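Local atomic coordinates of sortase (Actinomyces oris, PDB entry 2XWG), a protein that probably works as a membrane-bound, calcium-binding class C sortase, a cysteine transpeptidase-type enzyme of fimbrial assembly, represented here by its extracytoplasmic catalytic part. Residues Glu53-Glu58 with Met96-Val101; Glu63-Asn68 with Thr135-Gly140; Pro87-Tyr92 with His131-Ser136; Leu114-Gly119 with Glu127-Leu132; Leu177-Lys182 with Gly227-Met232. One frame throughout, in Å; residues are numbered along the deposited sequence.

Interaction 1 (Glu53-Glu58 with Met96-Val101); sequences ETIAKE and MDIDPV. With CA (calcium ion), chain G.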
# COMPACT_ATOMS: atom_id res chain seq x y z
N GLU A 53 -25.28 -6.36 -1.10
CA GLU A 53 -24.12 -6.02 -1.89
C GLU A 53 -24.25 -4.64 -2.54
O GLU A 53 -24.75 -4.49 -3.66
CB GLU A 53 -23.87 -7.09 -2.94
CG GLU A 53 -22.54 -6.97 -3.63
CD GLU A 53 -21.42 -7.76 -2.96
OE1 GLU A 53 -21.58 -8.17 -1.78
OE2 GLU A 53 -20.37 -7.97 -3.62
N THR A 54 -23.83 -3.63 -1.78
CA THR A 54 -23.50 -2.30 -2.27
C THR A 54 -21.98 -2.30 -2.23
O THR A 54 -21.30 -1.42 -2.75
CB THR A 54 -24.05 -1.21 -1.33
OG1 THR A 54 -23.09 -0.16 -1.20
CG2 THR A 54 -24.33 -1.78 0.05
N ILE A 55 -21.45 -3.32 -1.58
CA ILE A 55 -20.03 -3.53 -1.62
C ILE A 55 -19.62 -4.00 -3.02
O ILE A 55 -18.45 -3.93 -3.37
CB ILE A 55 -19.54 -4.47 -0.47
CG1 ILE A 55 -18.88 -5.71 -1.03
CG2 ILE A 55 -20.69 -4.85 0.45
CD1 ILE A 55 -18.42 -6.64 0.06
N ALA A 56 -20.58 -4.43 -3.83
CA ALA A 56 -20.25 -4.75 -5.23
C ALA A 56 -20.09 -3.49 -6.07
O ALA A 56 -19.28 -3.45 -6.99
CB ALA A 56 -21.29 -5.65 -5.85
N LYS A 57 -20.89 -2.48 -5.77
CA LYS A 57 -20.74 -1.22 -6.48
C LYS A 57 -19.38 -0.63 -6.13
O LYS A 57 -18.64 -0.19 -7.01
CB LYS A 57 -21.87 -0.25 -6.15
CG LYS A 57 -23.18 -0.54 -6.88
CD LYS A 57 -24.39 0.23 -6.28
CE LYS A 57 -24.91 -0.43 -4.99
NZ LYS A 57 -25.92 0.42 -4.25
N GLU A 58 -19.05 -0.63 -4.84
CA GLU A 58 -17.80 -0.08 -4.33
C GLU A 58 -16.60 -0.74 -4.98
O GLU A 58 -15.60 -0.10 -5.26
CB GLU A 58 -17.71 -0.26 -2.82
CG GLU A 58 -18.43 0.80 -2.05
CD GLU A 58 -17.54 1.98 -1.80
OE1 GLU A 58 -16.48 2.02 -2.43
OE2 GLU A 58 -17.89 2.86 -0.99
N MET A 96 -13.49 3.26 -2.03
CA MET A 96 -13.35 2.34 -0.91
C MET A 96 -13.67 2.98 0.44
O MET A 96 -12.87 2.86 1.38
CB MET A 96 -11.94 1.76 -0.92
CG MET A 96 -11.56 1.16 -2.25
SD MET A 96 -10.02 0.23 -2.18
CE MET A 96 -10.55 -1.28 -1.37
N ASP A 97 -14.83 3.64 0.54
CA ASP A 97 -15.16 4.45 1.71
C ASP A 97 -16.39 3.96 2.52
O ASP A 97 -16.94 4.70 3.35
CB ASP A 97 -15.31 5.94 1.34
CG ASP A 97 -16.68 6.29 0.71
OD1 ASP A 97 -17.22 5.50 -0.12
OD2 ASP A 97 -17.21 7.37 1.04
N ILE A 98 -16.79 2.72 2.30
CA ILE A 98 -17.87 2.14 3.09
C ILE A 98 -17.56 2.16 4.58
O ILE A 98 -18.37 2.63 5.38
CB ILE A 98 -18.14 0.68 2.72
CG1 ILE A 98 -18.39 0.53 1.22
CG2 ILE A 98 -19.33 0.17 3.49
CD1 ILE A 98 -18.50 -0.93 0.77
N ASP A 99 -16.40 1.63 4.96
CA ASP A 99 -15.90 1.66 6.34
C ASP A 99 -14.78 2.68 6.45
O ASP A 99 -14.23 3.15 5.44
CB ASP A 99 -15.35 0.30 6.77
CG ASP A 99 -16.41 -0.80 6.76
OD1 ASP A 99 -17.52 -0.55 7.30
OD2 ASP A 99 -16.11 -1.90 6.22
N PRO A 100 -14.41 3.03 7.68
CA PRO A 100 -13.32 4.01 7.81
C PRO A 100 -11.98 3.37 7.47
O PRO A 100 -11.02 4.05 7.14
CB PRO A 100 -13.39 4.43 9.28
CG PRO A 100 -14.81 4.03 9.72
CD PRO A 100 -15.07 2.75 8.97
N VAL A 101 -11.93 2.04 7.54
CA VAL A 101 -10.76 1.28 7.11
C VAL A 101 -10.88 0.92 5.64
O VAL A 101 -11.85 0.31 5.23
CB VAL A 101 -10.66 0.00 7.92
CG1 VAL A 101 -9.61 -0.90 7.36
CG2 VAL A 101 -10.38 0.34 9.37
CA CA G . -17.60 4.87 -2.90
O HOH W 1 -15.12 2.73 -4.60

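Interaction 2 (Glu63-Asn68 with Thr135-Gly140); sequences ETYNNN and TSLPVG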
# COMPACT_ATOMS: atom_id res chain seq x y z
N GLU A 63 -12.33 -0.61 -9.16
CA GLU A 63 -11.63 -1.15 -10.33
C GLU A 63 -11.66 -0.14 -11.48
O GLU A 63 -10.70 -0.03 -12.26
CB GLU A 63 -12.21 -2.50 -10.75
CG GLU A 63 -12.56 -3.41 -9.56
CD GLU A 63 -12.35 -4.90 -9.85
OE1 GLU A 63 -11.44 -5.22 -10.66
OE2 GLU A 63 -13.09 -5.73 -9.26
N THR A 64 -12.74 0.61 -11.59
CA THR A 64 -12.76 1.70 -12.56
C THR A 64 -11.67 2.70 -12.21
O THR A 64 -10.87 3.05 -13.08
CB THR A 64 -14.15 2.36 -12.65
OG1 THR A 64 -15.06 1.45 -13.28
CG2 THR A 64 -14.08 3.65 -13.47
N TYR A 65 -11.59 3.13 -10.94
CA TYR A 65 -10.51 4.02 -10.49
C TYR A 65 -9.12 3.57 -10.96
O TYR A 65 -8.37 4.34 -11.56
CB TYR A 65 -10.51 4.20 -8.96
CG TYR A 65 -9.43 5.17 -8.46
CD1 TYR A 65 -8.12 4.76 -8.25
CD2 TYR A 65 -9.74 6.51 -8.21
CE1 TYR A 65 -7.15 5.66 -7.80
CE2 TYR A 65 -8.78 7.40 -7.76
CZ TYR A 65 -7.49 6.98 -7.56
OH TYR A 65 -6.54 7.89 -7.12
N ASN A 66 -8.78 2.33 -10.65
CA ASN A 66 -7.49 1.79 -11.05
C ASN A 66 -7.26 1.92 -12.56
O ASN A 66 -6.17 2.27 -13.01
CB ASN A 66 -7.36 0.33 -10.61
CG ASN A 66 -7.29 0.19 -9.12
OD1 ASN A 66 -6.86 1.10 -8.43
ND2 ASN A 66 -7.72 -0.94 -8.60
N ASN A 67 -8.31 1.64 -13.33
CA ASN A 67 -8.22 1.64 -14.78
C ASN A 67 -8.18 3.03 -15.43
O ASN A 67 -7.61 3.20 -16.52
CB ASN A 67 -9.35 0.77 -15.35
CG ASN A 67 -9.13 -0.71 -15.06
OD1 ASN A 67 -7.99 -1.17 -15.00
ND2 ASN A 67 -10.22 -1.45 -14.87
N ASN A 68 -8.75 4.03 -14.76
CA ASN A 68 -8.59 5.41 -15.21
C ASN A 68 -7.37 6.09 -14.58
O ASN A 68 -7.05 7.24 -14.91
CB ASN A 68 -9.86 6.24 -14.95
CG ASN A 68 -10.97 5.97 -15.97
OD1 ASN A 68 -12.07 5.55 -15.61
ND2 ASN A 68 -10.67 6.21 -17.26
N THR A 135 -1.17 5.60 -6.38
CA THR A 135 -1.03 4.19 -6.76
C THR A 135 -2.39 3.50 -6.78
O THR A 135 -3.39 4.08 -6.35
CB THR A 135 -0.05 3.44 -5.84
OG1 THR A 135 -0.61 3.32 -4.53
CG2 THR A 135 1.25 4.20 -5.74
N SER A 136 -2.44 2.28 -7.30
CA SER A 136 -3.68 1.54 -7.42
C SER A 136 -4.28 1.24 -6.06
O SER A 136 -3.57 0.89 -5.12
CB SER A 136 -3.43 0.23 -8.17
OG SER A 136 -2.66 0.43 -9.34
N LEU A 137 -5.60 1.37 -5.94
CA LEU A 137 -6.30 0.94 -4.74
C LEU A 137 -6.07 -0.54 -4.52
O LEU A 137 -5.93 -1.29 -5.48
CB LEU A 137 -7.80 1.23 -4.91
CG LEU A 137 -8.15 2.70 -5.15
CD1 LEU A 137 -9.64 2.88 -5.36
CD2 LEU A 137 -7.66 3.57 -4.01
N PRO A 138 -6.03 -0.99 -3.25
CA PRO A 138 -5.73 -2.41 -2.99
C PRO A 138 -6.93 -3.35 -3.20
O PRO A 138 -7.44 -3.93 -2.23
CB PRO A 138 -5.35 -2.41 -1.51
CG PRO A 138 -6.09 -1.26 -0.92
CD PRO A 138 -6.18 -0.21 -2.01
N VAL A 139 -7.36 -3.50 -4.45
CA VAL A 139 -8.43 -4.44 -4.80
C VAL A 139 -7.90 -5.41 -5.84
O VAL A 139 -8.66 -6.17 -6.45
CB VAL A 139 -9.68 -3.72 -5.36
CG1 VAL A 139 -10.52 -3.10 -4.24
CG2 VAL A 139 -9.27 -2.67 -6.39
N GLY A 140 -6.58 -5.42 -6.03
CA GLY A 140 -5.99 -6.36 -6.95
C GLY A 140 -6.48 -6.19 -8.38
O GLY A 140 -7.12 -5.19 -8.72
O HOH W 2 -4.40 6.61 -5.70
O HOH W 3 -8.41 -3.06 -10.15

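Interaction 3 (Pro87-Tyr92 with His131-Ser136); sequences PQYQAY and HLFGTS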
# COMPACT_ATOMS: atom_id res chain seq x y z
N PRO A 87 -8.77 18.52 -5.80
CA PRO A 87 -10.01 17.87 -6.25
C PRO A 87 -9.81 16.38 -6.48
O PRO A 87 -10.69 15.60 -6.11
CB PRO A 87 -10.31 18.58 -7.58
CG PRO A 87 -9.63 19.91 -7.47
CD PRO A 87 -8.37 19.63 -6.69
N GLN A 88 -8.68 15.99 -7.08
CA GLN A 88 -8.38 14.59 -7.33
C GLN A 88 -8.29 13.80 -6.03
O GLN A 88 -8.82 12.69 -5.93
CB GLN A 88 -7.08 14.42 -8.12
CG GLN A 88 -7.06 15.19 -9.44
CD GLN A 88 -6.84 16.69 -9.25
OE1 GLN A 88 -7.19 17.50 -10.12
NE2 GLN A 88 -6.25 17.07 -8.11
N TYR A 89 -7.63 14.39 -5.03
CA TYR A 89 -7.50 13.75 -3.73
C TYR A 89 -8.86 13.57 -3.08
O TYR A 89 -9.10 12.57 -2.41
CB TYR A 89 -6.60 14.55 -2.80
CG TYR A 89 -6.28 13.80 -1.52
CD1 TYR A 89 -5.39 12.73 -1.53
CD2 TYR A 89 -6.88 14.14 -0.32
CE1 TYR A 89 -5.09 12.02 -0.36
CE2 TYR A 89 -6.59 13.44 0.85
CZ TYR A 89 -5.69 12.38 0.82
OH TYR A 89 -5.39 11.69 1.98
N GLN A 90 -9.74 14.54 -3.25
CA GLN A 90 -11.07 14.41 -2.69
C GLN A 90 -11.80 13.33 -3.45
O GLN A 90 -12.58 12.58 -2.88
CB GLN A 90 -11.84 15.72 -2.76
CG GLN A 90 -11.37 16.77 -1.78
CD GLN A 90 -11.33 16.27 -0.35
OE1 GLN A 90 -10.34 16.48 0.36
NE2 GLN A 90 -12.41 15.63 0.09
N ALA A 91 -11.56 13.23 -4.75
CA ALA A 91 -12.25 12.20 -5.51
C ALA A 91 -11.81 10.84 -4.99
O ALA A 91 -12.59 9.89 -4.93
CB ALA A 91 -11.95 12.33 -7.00
N TYR A 92 -10.55 10.77 -4.59
CA TYR A 92 -9.93 9.53 -4.14
C TYR A 92 -10.52 9.11 -2.80
O TYR A 92 -10.79 7.95 -2.56
CB TYR A 92 -8.41 9.72 -4.10
CG TYR A 92 -7.62 8.83 -3.18
CD1 TYR A 92 -7.27 7.54 -3.54
CD2 TYR A 92 -7.15 9.31 -1.97
CE1 TYR A 92 -6.53 6.75 -2.72
CE2 TYR A 92 -6.40 8.52 -1.14
CZ TYR A 92 -6.09 7.25 -1.52
OH TYR A 92 -5.33 6.48 -0.68
N HIS A 131 -2.11 4.11 2.54
CA HIS A 131 -2.07 3.79 1.13
C HIS A 131 -1.63 4.98 0.30
O HIS A 131 -2.13 6.10 0.47
CB HIS A 131 -3.42 3.36 0.65
CG HIS A 131 -3.50 3.24 -0.83
ND1 HIS A 131 -4.07 4.21 -1.62
CD2 HIS A 131 -3.05 2.27 -1.66
CE1 HIS A 131 -3.98 3.84 -2.89
NE2 HIS A 131 -3.37 2.67 -2.94
N LEU A 132 -0.70 4.73 -0.63
CA LEU A 132 -0.04 5.82 -1.34
C LEU A 132 -0.87 6.41 -2.47
O LEU A 132 -0.96 5.83 -3.56
CB LEU A 132 1.32 5.37 -1.86
CG LEU A 132 2.21 6.51 -2.34
CD1 LEU A 132 2.27 7.57 -1.28
CD2 LEU A 132 3.58 6.00 -2.64
N PHE A 133 -1.48 7.57 -2.21
CA PHE A 133 -2.26 8.29 -3.20
C PHE A 133 -1.43 8.45 -4.46
O PHE A 133 -0.30 8.94 -4.43
CB PHE A 133 -2.71 9.64 -2.67
CG PHE A 133 -3.41 10.51 -3.70
CD1 PHE A 133 -4.66 10.16 -4.19
CD2 PHE A 133 -2.83 11.70 -4.13
CE1 PHE A 133 -5.32 10.95 -5.12
CE2 PHE A 133 -3.48 12.50 -5.05
CZ PHE A 133 -4.74 12.13 -5.55
N GLY A 134 -1.98 8.00 -5.58
CA GLY A 134 -1.25 7.98 -6.82
C GLY A 134 -1.07 6.57 -7.29
O GLY A 134 -0.85 6.35 -8.48
N THR A 135 -1.17 5.60 -6.38
CA THR A 135 -1.03 4.19 -6.76
C THR A 135 -2.39 3.50 -6.78
O THR A 135 -3.39 4.08 -6.35
CB THR A 135 -0.05 3.44 -5.84
OG1 THR A 135 -0.61 3.32 -4.53
CG2 THR A 135 1.25 4.20 -5.74
N SER A 136 -2.44 2.28 -7.30
CA SER A 136 -3.68 1.54 -7.42
C SER A 136 -4.28 1.24 -6.06
O SER A 136 -3.57 0.89 -5.12
CB SER A 136 -3.43 0.23 -8.17
OG SER A 136 -2.66 0.43 -9.34

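Interaction 4 (Leu114-Gly119 with Glu127-Leu132); sequences LPIYHG and EGVGHL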
# COMPACT_ATOMS: atom_id res chain seq x y z
N LEU A 114 -2.76 -5.34 10.34
CA LEU A 114 -3.01 -3.90 10.42
C LEU A 114 -4.10 -3.42 9.44
O LEU A 114 -4.27 -4.01 8.38
CB LEU A 114 -1.73 -3.12 10.11
CG LEU A 114 -0.55 -3.26 11.07
CD1 LEU A 114 0.72 -2.69 10.44
CD2 LEU A 114 -0.88 -2.54 12.37
N PRO A 115 -4.83 -2.34 9.80
CA PRO A 115 -5.78 -1.65 8.94
C PRO A 115 -5.04 -0.75 7.98
O PRO A 115 -3.95 -0.30 8.32
CB PRO A 115 -6.55 -0.78 9.92
CG PRO A 115 -5.56 -0.48 10.97
CD PRO A 115 -4.83 -1.77 11.15
N ILE A 116 -5.64 -0.48 6.82
CA ILE A 116 -5.07 0.37 5.78
C ILE A 116 -6.01 1.56 5.58
O ILE A 116 -7.22 1.38 5.48
CB ILE A 116 -4.99 -0.40 4.47
CG1 ILE A 116 -4.03 -1.56 4.61
CG2 ILE A 116 -4.57 0.50 3.35
CD1 ILE A 116 -4.05 -2.52 3.47
N TYR A 117 -5.46 2.76 5.54
CA TYR A 117 -6.25 3.96 5.39
C TYR A 117 -5.79 4.74 4.16
O TYR A 117 -4.67 4.54 3.67
CB TYR A 117 -6.10 4.87 6.61
CG TYR A 117 -6.54 4.26 7.91
CD1 TYR A 117 -7.88 4.17 8.24
CD2 TYR A 117 -5.60 3.79 8.83
CE1 TYR A 117 -8.28 3.63 9.45
CE2 TYR A 117 -6.00 3.23 10.03
CZ TYR A 117 -7.35 3.16 10.34
OH TYR A 117 -7.76 2.60 11.53
N HIS A 118 -6.66 5.62 3.68
CA HIS A 118 -6.35 6.52 2.58
C HIS A 118 -5.19 7.43 2.98
O HIS A 118 -5.22 8.02 4.05
CB HIS A 118 -7.54 7.43 2.29
CG HIS A 118 -8.70 6.74 1.63
ND1 HIS A 118 -9.67 6.07 2.34
CD2 HIS A 118 -9.05 6.66 0.33
CE1 HIS A 118 -10.56 5.58 1.50
NE2 HIS A 118 -10.21 5.92 0.27
N GLY A 119 -4.21 7.58 2.10
CA GLY A 119 -3.18 8.59 2.25
C GLY A 119 -1.99 8.23 3.14
O GLY A 119 -1.98 7.18 3.80
N GLU A 127 -1.70 5.85 12.75
CA GLU A 127 -2.91 5.06 12.98
C GLU A 127 -2.89 3.66 12.33
O GLU A 127 -3.61 2.77 12.79
CB GLU A 127 -4.16 5.84 12.52
CG GLU A 127 -4.60 6.95 13.48
CD GLU A 127 -4.59 6.49 14.94
OE1 GLU A 127 -5.43 5.61 15.30
OE2 GLU A 127 -3.74 6.99 15.74
N GLY A 128 -2.10 3.48 11.27
CA GLY A 128 -1.95 2.17 10.65
C GLY A 128 -1.13 2.20 9.38
O GLY A 128 -0.24 3.01 9.23
N VAL A 129 -1.43 1.31 8.45
CA VAL A 129 -0.76 1.34 7.17
C VAL A 129 -1.45 2.38 6.27
O VAL A 129 -2.68 2.40 6.16
CB VAL A 129 -0.82 -0.05 6.51
CG1 VAL A 129 -0.28 0.03 5.10
CG2 VAL A 129 -0.01 -1.06 7.33
N GLY A 130 -0.66 3.25 5.65
CA GLY A 130 -1.23 4.27 4.78
C GLY A 130 -1.09 3.86 3.33
O GLY A 130 -0.07 3.32 2.93
N HIS A 131 -2.11 4.11 2.54
CA HIS A 131 -2.07 3.79 1.13
C HIS A 131 -1.63 4.98 0.30
O HIS A 131 -2.13 6.10 0.47
CB HIS A 131 -3.42 3.36 0.65
CG HIS A 131 -3.50 3.24 -0.83
ND1 HIS A 131 -4.07 4.21 -1.62
CD2 HIS A 131 -3.05 2.27 -1.66
CE1 HIS A 131 -3.98 3.84 -2.89
NE2 HIS A 131 -3.37 2.67 -2.94
N LEU A 132 -0.70 4.73 -0.63
CA LEU A 132 -0.04 5.82 -1.34
C LEU A 132 -0.87 6.41 -2.47
O LEU A 132 -0.96 5.83 -3.56
CB LEU A 132 1.32 5.37 -1.86
CG LEU A 132 2.21 6.51 -2.34
CD1 LEU A 132 2.27 7.57 -1.28
CD2 LEU A 132 3.58 6.00 -2.64
O HOH W 4 -6.11 2.59 13.87

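Interaction 5 (Leu177-Lys182 with Gly227-Met232); sequences LGQTLK and GERVPM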
# COMPACT_ATOMS: atom_id res chain seq x y z
N LEU A 177 -13.38 -5.20 0.71
CA LEU A 177 -14.61 -5.39 -0.05
C LEU A 177 -14.93 -6.88 -0.27
O LEU A 177 -15.07 -7.35 -1.40
CB LEU A 177 -14.50 -4.65 -1.38
CG LEU A 177 -14.77 -3.14 -1.39
CD1 LEU A 177 -14.75 -2.54 0.01
CD2 LEU A 177 -13.79 -2.43 -2.29
N GLY A 178 -15.04 -7.63 0.82
CA GLY A 178 -15.47 -9.01 0.78
C GLY A 178 -14.54 -10.01 0.14
O GLY A 178 -14.95 -11.15 -0.13
N GLN A 179 -13.29 -9.63 -0.08
CA GLN A 179 -12.42 -10.48 -0.87
C GLN A 179 -10.96 -10.46 -0.41
O GLN A 179 -10.40 -9.40 -0.19
CB GLN A 179 -12.51 -10.03 -2.31
CG GLN A 179 -12.00 -11.02 -3.31
CD GLN A 179 -12.53 -10.74 -4.69
OE1 GLN A 179 -13.74 -10.46 -4.86
NE2 GLN A 179 -11.64 -10.78 -5.69
N THR A 180 -10.34 -11.63 -0.27
CA THR A 180 -8.98 -11.70 0.24
C THR A 180 -7.99 -12.02 -0.87
O THR A 180 -8.13 -13.02 -1.56
CB THR A 180 -8.85 -12.76 1.36
OG1 THR A 180 -9.64 -12.37 2.48
CG2 THR A 180 -7.41 -12.87 1.82
N LEU A 181 -6.97 -11.17 -1.01
CA LEU A 181 -6.00 -11.29 -2.07
C LEU A 181 -4.68 -11.85 -1.53
O LEU A 181 -4.08 -11.26 -0.64
CB LEU A 181 -5.73 -9.91 -2.65
CG LEU A 181 -6.91 -8.98 -2.95
CD1 LEU A 181 -6.36 -7.76 -3.66
CD2 LEU A 181 -7.98 -9.66 -3.80
N LYS A 182 -4.23 -12.98 -2.07
CA LYS A 182 -2.95 -13.52 -1.66
C LYS A 182 -1.85 -13.02 -2.56
O LYS A 182 -1.95 -13.17 -3.78
CB LYS A 182 -2.97 -15.04 -1.70
CG LYS A 182 -1.70 -15.71 -1.24
CD LYS A 182 -1.83 -17.22 -1.31
CE LYS A 182 -0.66 -17.92 -0.67
NZ LYS A 182 -0.67 -19.41 -0.94
N GLY A 227 5.16 -7.90 -3.68
CA GLY A 227 4.54 -9.21 -3.81
C GLY A 227 3.74 -9.25 -5.10
O GLY A 227 3.28 -8.21 -5.58
N GLU A 228 3.57 -10.45 -5.66
CA GLU A 228 2.77 -10.61 -6.86
C GLU A 228 1.56 -11.50 -6.59
O GLU A 228 1.67 -12.50 -5.87
CB GLU A 228 3.59 -11.16 -8.01
CG GLU A 228 2.87 -11.08 -9.36
CD GLU A 228 3.83 -10.99 -10.55
OE1 GLU A 228 5.06 -11.15 -10.34
OE2 GLU A 228 3.37 -10.74 -11.68
N ARG A 229 0.42 -11.12 -7.15
CA ARG A 229 -0.81 -11.85 -6.93
C ARG A 229 -0.61 -13.34 -7.21
O ARG A 229 -0.03 -13.70 -8.22
CB ARG A 229 -1.92 -11.28 -7.82
CG ARG A 229 -3.29 -11.92 -7.65
CD ARG A 229 -3.91 -11.58 -6.30
NE ARG A 229 -5.28 -12.08 -6.15
CZ ARG A 229 -6.34 -11.42 -6.58
NH1 ARG A 229 -6.18 -10.25 -7.19
NH2 ARG A 229 -7.56 -11.90 -6.43
N VAL A 230 -1.06 -14.18 -6.29
CA VAL A 230 -1.05 -15.62 -6.46
C VAL A 230 -2.46 -16.17 -6.24
O VAL A 230 -3.10 -15.85 -5.23
CB VAL A 230 -0.12 -16.31 -5.45
CG1 VAL A 230 -0.57 -17.75 -5.24
CG2 VAL A 230 1.34 -16.23 -5.90
N PRO A 231 -2.98 -16.99 -7.17
CA PRO A 231 -4.28 -17.59 -6.87
C PRO A 231 -4.14 -18.73 -5.86
O PRO A 231 -3.05 -19.33 -5.76
CB PRO A 231 -4.78 -18.10 -8.24
CG PRO A 231 -3.96 -17.31 -9.26
CD PRO A 231 -2.61 -17.15 -8.59
N MET A 232 -5.20 -19.02 -5.12
CA MET A 232 -5.10 -19.99 -4.02
C MET A 232 -5.59 -21.41 -4.39
O MET A 232 -6.79 -21.65 -4.51
CB MET A 232 -5.83 -19.46 -2.79
CG MET A 232 -5.50 -18.01 -2.48
SD MET A 232 -6.29 -17.42 -0.97
CE MET A 232 -7.24 -16.03 -1.59

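Interaction 1 (Glu53-Glu58 with Met96-Val101)
M96 meets E58 through a water, which accepts from M96 N (3.1 Å) and lies 2.7 Å from E58 OE1, to which it probably donates, while the M96 side chain leads away to L137 and V139. D97 follows with CG placed between backbone N and carbonyl carbon (chi1 80°), a rotation that carries OD1 to the calcium ion at 2.9 Å. E58 OE2 binds the same ion at 2.8 Å, so the two carboxylates, with planes 55° apart, come within 2.9 Å between OE2 and OD1 and are held together by the metal. An alanine in place of D97 is likely to leave the calcium with one carboxylate fewer and to cut the tie between loop and helix that runs through the ion. Next, I98 runs antiparallel alongside the bent E58 chain, its CG1 3.3 Å from E58 CG, and CD1 reaches I55 CB at 3.9 Å. With H94 O as third protein ligand, this is a calcium site that pins the start of helix 55-68 to the loop following helix 87-93.

Interaction 2 (Glu63-Asn68 with Thr135-Gly140)
N66 and S136 bring the backbones closest, their CA atoms 5.3 Å apart, where helix 55-68 lies against the irregular loop that joins strands 129-131 and 144-149 of the sortase domain, a loop bent by an inverse gamma turn centred on P138. The amide of N66 works in two directions. Its OD1 accepts L137 N at 2.8 Å, a bent bond (136° at the hydrogen) from a donor tilted 18° out of the carbonyl plane. Its ND2 points along the loop, passing V139 CG2 at 3.2 Å. A leucine in place of N66 would probably leave the buried L137 N without its acceptor. The preceding residue, Y65, has CG anti to the backbone N (chi1 -177°), which lays its ring across L137, with CD1 3.7 Å from L137 CG. Water joins Y65 OH to T135 O on this flank. On the other, a second water accepts from N66 ND2 at 2.7 Å and donates to G140 O at 2.9 Å.

Interaction 3 (Pro87-Tyr92 with His131-Ser136)
F133 packs its ring against both Y89 and Y92 of helix 87-93 and buries more surface than any other residue here. Y89 meets it in a T-shaped pair: the Y89 edge is directed at the F133 face, with ring planes 83° apart and CD1 of Y89 over the centre of the phenyl ring, 3.7 Å from F133 CG. Y92 receives F133 differently, its own face taking F133 CD1 near the rim, 3.4 Å from Y92 CG, with the two planes oblique. The phenyl reaches this far because CG is anti to the backbone N (chi1 174°), at the second position of a type II turn from L132 to T135. Beyond the ring, Y92 OH hydrogen-bonds H131 ND1 at 2.8 Å, and it also receives G119 N. H131 NE2 donates to S136 O at 2.8 Å, from above the carbonyl plane. Both imidazole nitrogens are thus engaged, which fixes the ring's rotation; they and the Y92 hydroxyl are paired within this buried contact or at its border, while F133 supplies the apolar surface.

Interaction 4 (Leu114-Gly119 with Glu127-Leu132)
V129 has CG1 anti to its own N (chi1 173°), the rotation that leaves CG2 facing L114, whose CD1 it meets at 3.6 Å. I116, with CG1 anti to the carbonyl carbon (chi1 -64°), lies side by side with V129 and points the same way, CG1 being 4.0 Å from V129 CB; farther along that face I116 CG2 touches the CB of H131. The strands pair in parallel register. V129 N donates to P115 O (3.0 Å) and V129 O accepts Y117 N (2.9 Å), then Y117 O takes H131 N at 2.8 Å; a weak bond from G119 N to H131 O closes the ladder. On the opposite face Y117 swings its ring back toward the start of the second strand, where the CE2 edge lies 3.7 Å from E127 O. A water held by Y117 OH (2.9 Å) and donating to E127 O (2.7 Å) completes that corner. A CB on G128 would collide with P115 O, and one on G130 with G119 O. The strands belong to a beta-alpha-beta crossover through helix 122-127, in which strand 112-118 is flanked on its other side by antiparallel strand 103-107, and strand 129-131 by antiparallel strand 144-149, whose L148 covers I116 and V129.

Interaction 5 (Leu177-Lys182 with Gly227-Met232)
K182 and V230 share the one hydrogen bond of this contact, V230 N to K182 O at 2.8 Å and nearly straight at 174°, at the place where strands 179-191 and 221-229, antiparallel neighbours in the sheet, begin to splay. The close-packed side gathers round this bond. K182 extends fully, every torsion near 180°, and lies beside V230, pointing the same way, with CD 4.2 Å from V230 CG1. R229 bends at chi2 (69°) and brings its guanidinium over L181, whose CD2 sits above one face, nearer the rim, 3.5 Å from NH2. The carbonyl of K182 lies instead at the edge of that group, with R229 CD 3.6 Å from K182 O. The outer side is looser. There M232, itself exposed, crosses the K182 chain obliquely, its CG 3.9 Å from K182 CD, and its terminal methyl reaches T180 O; P231 before it is poorly ordered. With L181 covering a face, the guanidinium keeps its in-plane N-H groups for polar partners, and NH1 makes a salt bridge with D206. The charge is therefore held by a carboxylate while its flat surface serves as apolar packing, whereas K182 contributes mainly its aliphatic length.

Interactions 1 and 2 lie on the same helix, 55-68, and meet through M96, whose CE is 3.4 Å from V139 CG1; L137 remains about 9 Å, nearest side-chain atom to ion, from the calcium of interaction 1. Interactions 2 and 3 share T135 and S136, and Y65 and L137 pack against Y92 of the aromatic cluster, L137 CD2 lying 3.6 Å from Y92 CE1. Interaction 3 joins interaction 4 through H131 and Y92 OH, 3.2 Å from G119 N. Interaction 5 touches interaction 2, L181 CD1 lying 3.3 Å from G140 N, but stays about 9 Å, nearest atoms, from interactions 3 and 4. The predicted catalytic H151 and C213 fall in none of the five.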